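Local coordinates for glycosyl hydrolase, family 8 (Clostridium perfringens, PDB 3REN), which probably hydrolyses alpha-glucan chains as an alpha-amylase built on the (alpha/alpha)6-barrel of glycoside hydrolase family 8, at residues 231-243 and 284-296. Numbering follows the deposited sequence. Where two conformers were deposited one is given.
Sequences FLLSTIVILNRIE and SIYSNVALIANYI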
ATOM      1  N   PHE A 231      10.304  -7.087   6.005  1.00 12.88           N
ATOM      2  CA  PHE A 231       9.375  -6.601   7.048  1.00 12.18           C
ATOM      3  C   PHE A 231       8.205  -5.779   6.524  1.00 11.50           C
ATOM      4  O   PHE A 231       7.080  -5.918   7.029  1.00 11.21           O
ATOM      5  CB  PHE A 231      10.131  -5.851   8.144  1.00 11.11           C
ATOM      6  CG  PHE A 231       9.299  -5.523   9.312  1.00 12.16           C
ATOM      7  CD1 PHE A 231       9.109  -4.194   9.685  1.00  9.02           C
ATOM      8  CD2 PHE A 231       8.720  -6.539  10.082  1.00 12.46           C
ATOM      9  CE1 PHE A 231       8.318  -3.868  10.797  1.00  8.37           C
ATOM     10  CE2 PHE A 231       7.921  -6.215  11.192  1.00 12.03           C
ATOM     11  CZ  PHE A 231       7.720  -4.869  11.542  1.00  8.92           C
ATOM     12  N   LEU A 232       8.468  -4.883   5.563  1.00 11.40           N
ATOM     13  CA  LEU A 232       7.403  -4.051   5.009  1.00 10.53           C
ATOM     14  C   LEU A 232       6.281  -4.909   4.490  1.00 11.17           C
ATOM     15  O   LEU A 232       5.084  -4.660   4.780  1.00 10.73           O
ATOM     16  CB  LEU A 232       7.904  -3.139   3.891  1.00 10.51           C
ATOM     17  CG  LEU A 232       6.750  -2.363   3.235  1.00 12.51           C
ATOM     18  CD1 LEU A 232       6.138  -1.330   4.217  1.00 11.97           C
ATOM     19  CD2 LEU A 232       7.266  -1.668   2.007  1.00 14.05           C
ATOM     20  N   LEU A 233       6.627  -5.923   3.721  1.00 10.38           N
ATOM     21  CA  LEU A 233       5.628  -6.786   3.172  1.00 11.48           C
ATOM     22  C   LEU A 233       4.832  -7.484   4.244  1.00 10.64           C
ATOM     23  O   LEU A 233       3.694  -7.600   4.107  1.00 11.81           O
ATOM     24  CB  LEU A 233       6.195  -7.767   2.182  1.00 12.21           C
ATOM     25  CG  LEU A 233       6.406  -7.333   0.747  1.00 16.38           C
ATOM     26  CD1 LEU A 233       6.674  -5.894   0.513  1.00 16.76           C
ATOM     27  CD2 LEU A 233       7.386  -8.217   0.032  1.00 15.65           C
ATOM     28  N   SER A 234       5.465  -7.921   5.315  1.00 10.19           N
ATOM     29  CA  SER A 234       4.676  -8.567   6.391  1.00 11.03           C
ATOM     30  C   SER A 234       3.714  -7.573   7.089  1.00 11.81           C
ATOM     31  O   SER A 234       2.622  -7.947   7.484  1.00 12.37           O
ATOM     32  CB  SER A 234       5.591  -9.221   7.431  1.00 10.65           C
ATOM     33  OG  SER A 234       6.151 -10.432   6.915  1.00 15.46           O
ATOM     34  N   THR A 235       4.134  -6.322   7.270  1.00 11.11           N
ATOM     35  CA  THR A 235       3.216  -5.322   7.796  1.00 11.14           C
ATOM     36  C   THR A 235       1.984  -5.125   6.903  1.00 11.19           C
ATOM     37  O   THR A 235       0.868  -4.920   7.422  1.00 11.42           O
ATOM     38  CB  THR A 235       3.881  -3.968   8.151  1.00 11.69           C
ATOM     39  OG1 THR A 235       4.331  -3.287   6.961  1.00  9.76           O
ATOM     40  CG2 THR A 235       5.039  -4.213   9.110  1.00 11.58           C
ATOM     41  N   ILE A 236       2.170  -5.209   5.584  1.00 10.88           N
ATOM     42  CA  ILE A 236       1.025  -5.094   4.686  1.00 11.65           C
ATOM     43  C   ILE A 236       0.098  -6.290   4.947  1.00 11.90           C
ATOM     44  O   ILE A 236      -1.116  -6.111   5.146  1.00 12.62           O
ATOM     45  CB  ILE A 236       1.443  -4.996   3.203  1.00 11.76           C
ATOM     46  CG1 ILE A 236       2.177  -3.681   2.958  1.00 10.43           C
ATOM     47  CG2 ILE A 236       0.168  -5.064   2.244  1.00 12.73           C
ATOM     48  CD1 ILE A 236       3.027  -3.658   1.713  1.00 11.55           C
ATOM     49  N   VAL A 237       0.658  -7.500   4.976  1.00 11.77           N
ATOM     50  CA  VAL A 237      -0.170  -8.705   5.210  1.00 11.52           C
ATOM     51  C   VAL A 237      -0.920  -8.583   6.549  1.00 13.44           C
ATOM     52  O   VAL A 237      -2.123  -8.888   6.646  1.00 14.16           O
ATOM     53  CB  VAL A 237       0.693  -9.981   5.243  1.00 11.03           C
ATOM     54  CG1 VAL A 237      -0.121 -11.158   5.728  1.00  9.00           C
ATOM     55  CG2 VAL A 237       1.330 -10.267   3.856  1.00  9.37           C
ATOM     56  N   ILE A 238      -0.207  -8.161   7.593  1.00 13.54           N
ATOM     57  CA  ILE A 238      -0.808  -8.022   8.934  1.00 13.23           C
ATOM     58  C   ILE A 238      -1.936  -7.016   8.943  1.00 13.57           C
ATOM     59  O   ILE A 238      -3.020  -7.328   9.457  1.00 13.51           O
ATOM     60  CB  ILE A 238       0.253  -7.653  10.001  1.00 13.79           C
ATOM     61  CG1 ILE A 238       1.222  -8.836  10.186  1.00 12.91           C
ATOM     62  CG2 ILE A 238      -0.402  -7.218  11.304  1.00 11.13           C
ATOM     63  CD1 ILE A 238       2.556  -8.458  10.860  1.00 11.11           C
ATOM     64  N   LEU A 239      -1.702  -5.834   8.353  1.00 13.19           N
ATOM     65  CA  LEU A 239      -2.768  -4.841   8.230  1.00 13.29           C
ATOM     66  C   LEU A 239      -3.972  -5.407   7.456  1.00 13.70           C
ATOM     67  O   LEU A 239      -5.103  -5.213   7.894  1.00 13.68           O
ATOM     68  CB  LEU A 239      -2.272  -3.547   7.608  1.00 12.25           C
ATOM     69  CG  LEU A 239      -3.223  -2.365   7.418  1.00 12.92           C
ATOM     70  CD1 LEU A 239      -3.784  -1.887   8.763  1.00 11.47           C
ATOM     71  CD2 LEU A 239      -2.426  -1.250   6.809  1.00 12.44           C
ATOM     72  N   ASN A 240      -3.732  -6.140   6.358  1.00 13.65           N
ATOM     73  CA  ASN A 240      -4.845  -6.757   5.579  1.00 14.12           C
ATOM     74  C   ASN A 240      -5.642  -7.741   6.423  1.00 12.99           C
ATOM     75  O   ASN A 240      -6.854  -7.727   6.415  1.00 13.74           O
ATOM     76  CB  ASN A 240      -4.336  -7.461   4.286  1.00 13.41           C
ATOM     77  CG  ASN A 240      -3.933  -6.468   3.196  1.00 18.38           C
ATOM     78  OD1 ASN A 240      -4.377  -5.327   3.209  1.00 22.24           O
ATOM     79  ND2 ASN A 240      -3.091  -6.898   2.250  1.00 15.40           N
ATOM     80  N   ARG A 241      -4.951  -8.599   7.153  1.00 13.09           N
ATOM     81  CA  ARG A 241      -5.591  -9.582   8.027  1.00 13.23           C
ATOM     82  C   ARG A 241      -6.509  -8.936   9.063  1.00 14.03           C
ATOM     83  O   ARG A 241      -7.632  -9.372   9.264  1.00 14.58           O
ATOM     84  CB  ARG A 241      -4.507 -10.382   8.743  1.00 13.30           C
ATOM     85  CG  ARG A 241      -3.856 -11.488   7.871  1.00 14.56           C
ATOM     86  CD  ARG A 241      -4.659 -12.786   7.971  1.00 13.84           C
ATOM     87  NE  ARG A 241      -4.410 -13.426   9.261  1.00 14.02           N
ATOM     88  CZ  ARG A 241      -4.944 -14.574   9.679  1.00 14.32           C
ATOM     89  NH1 ARG A 241      -5.828 -15.252   8.947  1.00 12.47           N
ATOM     90  NH2 ARG A 241      -4.619 -15.015  10.879  1.00 15.34           N
ATOM     91  N   ILE A 242      -6.010  -7.929   9.768  1.00 15.25           N
ATOM     92  CA  ILE A 242      -6.808  -7.375  10.863  1.00 16.45           C
ATOM     93  C   ILE A 242      -8.001  -6.578  10.359  1.00 16.65           C
ATOM     94  O   ILE A 242      -9.053  -6.656  10.965  1.00 16.79           O
ATOM     95  CB  ILE A 242      -5.975  -6.571  11.910  1.00 16.83           C
ATOM     96  CG1 ILE A 242      -5.443  -5.274  11.324  1.00 18.53           C
ATOM     97  CG2 ILE A 242      -4.873  -7.459  12.485  1.00 17.30           C
ATOM     98  CD1 ILE A 242      -4.364  -4.579  12.185  1.00 22.20           C
ATOM     99  N   GLU A 243      -7.841  -5.836   9.246  1.00 17.14           N
ATOM    100  CA  GLU A 243      -8.943  -5.040   8.680  1.00 18.45           C
ATOM    101  C   GLU A 243     -10.055  -5.938   8.206  1.00 18.81           C
ATOM    102  O   GLU A 243     -11.199  -5.506   8.147  1.00 20.89           O
ATOM    103  CB  GLU A 243      -8.494  -4.114   7.538  1.00 18.44           C
ATOM    104  CG  GLU A 243      -7.603  -2.983   7.960  1.00 20.43           C
ATOM    105  CD  GLU A 243      -7.126  -2.108   6.786  1.00 28.48           C
ATOM    106  OE1 GLU A 243      -6.650  -0.989   7.053  1.00 30.38           O
ATOM    107  OE2 GLU A 243      -7.204  -2.526   5.596  1.00 31.75           O
ATOM    108  N   SER A 284       7.320   3.871   4.966  1.00 10.34           N
ATOM    109  CA  SER A 284       6.230   2.917   4.661  1.00 11.14           C
ATOM    110  C   SER A 284       6.052   1.870   5.749  1.00 10.71           C
ATOM    111  O   SER A 284       4.929   1.444   6.037  1.00 11.67           O
ATOM    112  CB  SER A 284       6.474   2.241   3.315  1.00 10.59           C
ATOM    113  OG  SER A 284       6.311   3.195   2.294  1.00 16.13           O
ATOM    114  N   ILE A 285       7.164   1.440   6.338  1.00 10.95           N
ATOM    115  CA  ILE A 285       7.133   0.534   7.486  0.50 11.22           C
ATOM    116  C   ILE A 285       6.410   1.214   8.637  1.00 11.22           C
ATOM    117  O   ILE A 285       5.432   0.676   9.188  1.00 11.38           O
ATOM    118  CB  ILE A 285       8.538   0.219   7.954  0.50 11.20           C
ATOM    119  CG1 ILE A 285       9.306  -0.493   6.851  0.50 11.92           C
ATOM    120  CG2 ILE A 285       8.509  -0.604   9.269  0.50 10.27           C
ATOM    121  CD1 ILE A 285       8.976  -1.905   6.754  0.50 12.09           C
ATOM    122  N   TYR A 286       6.901   2.410   9.012  1.00 11.18           N
ATOM    123  CA  TYR A 286       6.274   3.144  10.142  1.00 11.75           C
ATOM    124  C   TYR A 286       4.811   3.484   9.909  1.00 11.59           C
ATOM    125  O   TYR A 286       4.003   3.393  10.830  1.00 11.94           O
ATOM    126  CB  TYR A 286       7.078   4.397  10.512  1.00 10.78           C
ATOM    127  CG  TYR A 286       8.413   4.044  11.147  1.00 11.54           C
ATOM    128  CD1 TYR A 286       8.473   3.165  12.239  1.00 11.49           C
ATOM    129  CD2 TYR A 286       9.603   4.551  10.639  1.00  8.09           C
ATOM    130  CE1 TYR A 286       9.693   2.811  12.843  1.00 10.67           C
ATOM    131  CE2 TYR A 286      10.849   4.212  11.236  1.00 11.54           C
ATOM    132  CZ  TYR A 286      10.871   3.342  12.336  1.00 13.04           C
ATOM    133  OH  TYR A 286      12.067   3.006  12.929  1.00 11.52           O
ATOM    134  N   SER A 287       4.480   3.860   8.669  1.00 11.14           N
ATOM    135  CA  SER A 287       3.083   4.074   8.267  1.00 12.29           C
ATOM    136  C   SER A 287       2.211   2.898   8.532  1.00 12.16           C
ATOM    137  O   SER A 287       1.132   3.060   9.095  1.00 12.66           O
ATOM    138  CB  SER A 287       2.985   4.439   6.781  1.00 12.96           C
ATOM    139  OG  SER A 287       3.599   5.697   6.557  1.00 16.11           O
ATOM    140  N   ASN A 288       2.659   1.698   8.136  1.00 12.66           N
ATOM    141  CA  ASN A 288       1.848   0.520   8.317  1.00 13.24           C
ATOM    142  C   ASN A 288       1.677   0.155   9.785  1.00 13.31           C
ATOM    143  O   ASN A 288       0.597  -0.277  10.204  1.00 13.85           O
ATOM    144  CB  ASN A 288       2.467  -0.663   7.538  1.00 13.43           C
ATOM    145  CG  ASN A 288       2.096  -0.627   6.062  1.00 17.97           C
ATOM    146  OD1 ASN A 288       1.172   0.071   5.676  1.00 20.38           O
ATOM    147  ND2 ASN A 288       2.822  -1.372   5.231  1.00 22.60           N
ATOM    148  N   VAL A 289       2.758   0.311  10.561  1.00 12.90           N
ATOM    149  CA  VAL A 289       2.722   0.022  11.991  1.00 12.40           C
ATOM    150  C   VAL A 289       1.716   0.959  12.673  1.00 12.74           C
ATOM    151  O   VAL A 289       0.908   0.529  13.502  1.00 12.21           O
ATOM    152  CB  VAL A 289       4.131   0.178  12.614  1.00 13.16           C
ATOM    153  CG1 VAL A 289       4.061   0.003  14.123  1.00 13.01           C
ATOM    154  CG2 VAL A 289       5.109  -0.850  12.029  1.00 11.52           C
ATOM    155  N   ALA A 290       1.742   2.242  12.294  1.00 12.29           N
ATOM    156  CA  ALA A 290       0.757   3.225  12.771  1.00 12.83           C
ATOM    157  C   ALA A 290      -0.662   2.854  12.369  1.00 13.80           C
ATOM    158  O   ALA A 290      -1.584   3.001  13.166  1.00 13.95           O
ATOM    159  CB  ALA A 290       1.109   4.642  12.251  1.00 12.73           C
ATOM    160  N   LEU A 291      -0.855   2.383  11.135  1.00 13.90           N
ATOM    161  CA  LEU A 291      -2.231   1.980  10.707  1.00 14.21           C
ATOM    162  C   LEU A 291      -2.748   0.740  11.461  1.00 14.07           C
ATOM    163  O   LEU A 291      -3.948   0.621  11.779  1.00 13.75           O
ATOM    164  CB  LEU A 291      -2.293   1.751   9.197  1.00 13.68           C
ATOM    165  CG  LEU A 291      -2.181   3.088   8.468  1.00 16.95           C
ATOM    166  CD1 LEU A 291      -1.753   2.845   7.048  1.00 15.98           C
ATOM    167  CD2 LEU A 291      -3.518   3.885   8.566  1.00 14.83           C
ATOM    168  N   ILE A 292      -1.825  -0.182  11.732  1.00 13.92           N
ATOM    169  CA  ILE A 292      -2.113  -1.338  12.566  1.00 13.76           C
ATOM    170  C   ILE A 292      -2.533  -0.891  13.972  1.00 14.70           C
ATOM    171  O   ILE A 292      -3.570  -1.334  14.483  1.00 15.04           O
ATOM    172  CB  ILE A 292      -0.896  -2.290  12.618  1.00 13.27           C
ATOM    173  CG1 ILE A 292      -0.728  -3.009  11.262  1.00 12.61           C
ATOM    174  CG2 ILE A 292      -1.046  -3.304  13.723  1.00 13.04           C
ATOM    175  CD1 ILE A 292       0.704  -3.532  11.074  1.00 10.45           C
ATOM    176  N   ALA A 293      -1.739  -0.014  14.578  1.00 14.64           N
ATOM    177  CA  ALA A 293      -1.957   0.413  15.960  1.00 15.26           C
ATOM    178  C   ALA A 293      -3.252   1.197  16.036  1.00 15.19           C
ATOM    179  O   ALA A 293      -4.008   1.048  16.988  1.00 14.73           O
ATOM    180  CB  ALA A 293      -0.831   1.275  16.435  1.00 14.10           C
ATOM    181  N   ASN A 294      -3.500   2.012  15.014  1.00 15.38           N
ATOM    182  CA  ASN A 294      -4.759   2.757  14.944  1.00 16.87           C
ATOM    183  C   ASN A 294      -5.944   1.804  14.951  1.00 16.95           C
ATOM    184  O   ASN A 294      -6.897   1.979  15.721  1.00 16.89           O
ATOM    185  CB  ASN A 294      -4.848   3.603  13.675  1.00 15.98           C
ATOM    186  CG  ASN A 294      -6.181   4.374  13.595  1.00 19.27           C
ATOM    187  OD1 ASN A 294      -7.039   4.069  12.771  1.00 22.24           O
ATOM    188  ND2 ASN A 294      -6.347   5.360  14.468  1.00 15.97           N
ATOM    189  N   TYR A 295      -5.859   0.794  14.090  1.00 17.14           N
ATOM    190  CA  TYR A 295      -6.939  -0.152  13.925  1.00 19.08           C
ATOM    191  C   TYR A 295      -7.240  -0.888  15.239  1.00 19.35           C
ATOM    192  O   TYR A 295      -8.396  -0.978  15.646  1.00 19.54           O
ATOM    193  CB  TYR A 295      -6.651  -1.139  12.781  1.00 19.27           C
ATOM    194  CG  TYR A 295      -7.861  -1.984  12.490  1.00 22.95           C
ATOM    195  CD1 TYR A 295      -8.063  -3.181  13.163  1.00 22.44           C
ATOM    196  CD2 TYR A 295      -8.840  -1.554  11.583  1.00 23.37           C
ATOM    197  CE1 TYR A 295      -9.204  -3.949  12.940  1.00 26.25           C
ATOM    198  CE2 TYR A 295      -9.971  -2.322  11.357  1.00 26.72           C
ATOM    199  CZ  TYR A 295     -10.142  -3.506  12.048  1.00 25.84           C
ATOM    200  OH  TYR A 295     -11.239  -4.280  11.826  1.00 29.74           O
ATOM    201  N   ILE A 296      -6.208  -1.392  15.906  1.00 19.49           N
ATOM    202  CA  ILE A 296      -6.433  -2.165  17.131  1.00 20.42           C
ATOM    203  C   ILE A 296      -6.651  -1.297  18.370  1.00 21.48           C
ATOM    204  O   ILE A 296      -6.977  -1.822  19.419  1.00 22.98           O
ATOM    205  CB  ILE A 296      -5.291  -3.156  17.378  1.00 20.16           C
ATOM    206  CG1 ILE A 296      -3.988  -2.395  17.711  1.00 19.74           C
ATOM    207  CG2 ILE A 296      -5.159  -4.102  16.180  1.00 19.64           C
ATOM    208  CD1 ILE A 296      -2.758  -3.265  17.850  1.00 20.13           C
TER
HETATM  209  O   HOH W   1     -12.143  -6.480  12.452  1.00 44.98           O
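Thr235 and Asn288 meet through their first torsions: OG1 of Thr235 lies between its own backbone N and carbonyl carbon (chi1 68°), while CG of Asn288 stands anti to the carbonyl carbon, beside the backbone N, carrying the amide across to helix 231-243. Asn288 ND2 donates to Thr235 OG1 at 3.0 Å, with the hydroxyl oxygen close to the amide plane and an N-H...O angle of 151°. The same hydroxyl gives its own proton to Leu232 O, 2.7 Å from OG1, a carbonyl that also accepts from Ile236 N; OG1 is thus gripped from both helices and its rotation fixed. Asn288 is a knob in the hole formed by Leu232, Thr235, Ile236 and Leu239. One turn on, Ile292 fills the next hole, its CD1 3.9 Å from Ile238 CG2 and its CG2 3.9 Å from Ile242 CD1. These near-parallel helices, whose axes come within 9.2 Å at an angle of 23°, are neighbours in the (alpha/alpha)6 barrel, and helix 249-262, between them in sequence, covers Ile238 and Ile292. Toward the N-terminal ends, Ile285 CG2, in one of two conformers, lies at the edge of the Phe231 ring, while Thr235 CG2 sits over one face. At the other end the Tyr295 ring receives Glu243 CA over a face, 4.2 Å from its centroid, and Lys121 pairs with the Glu243 carboxylate.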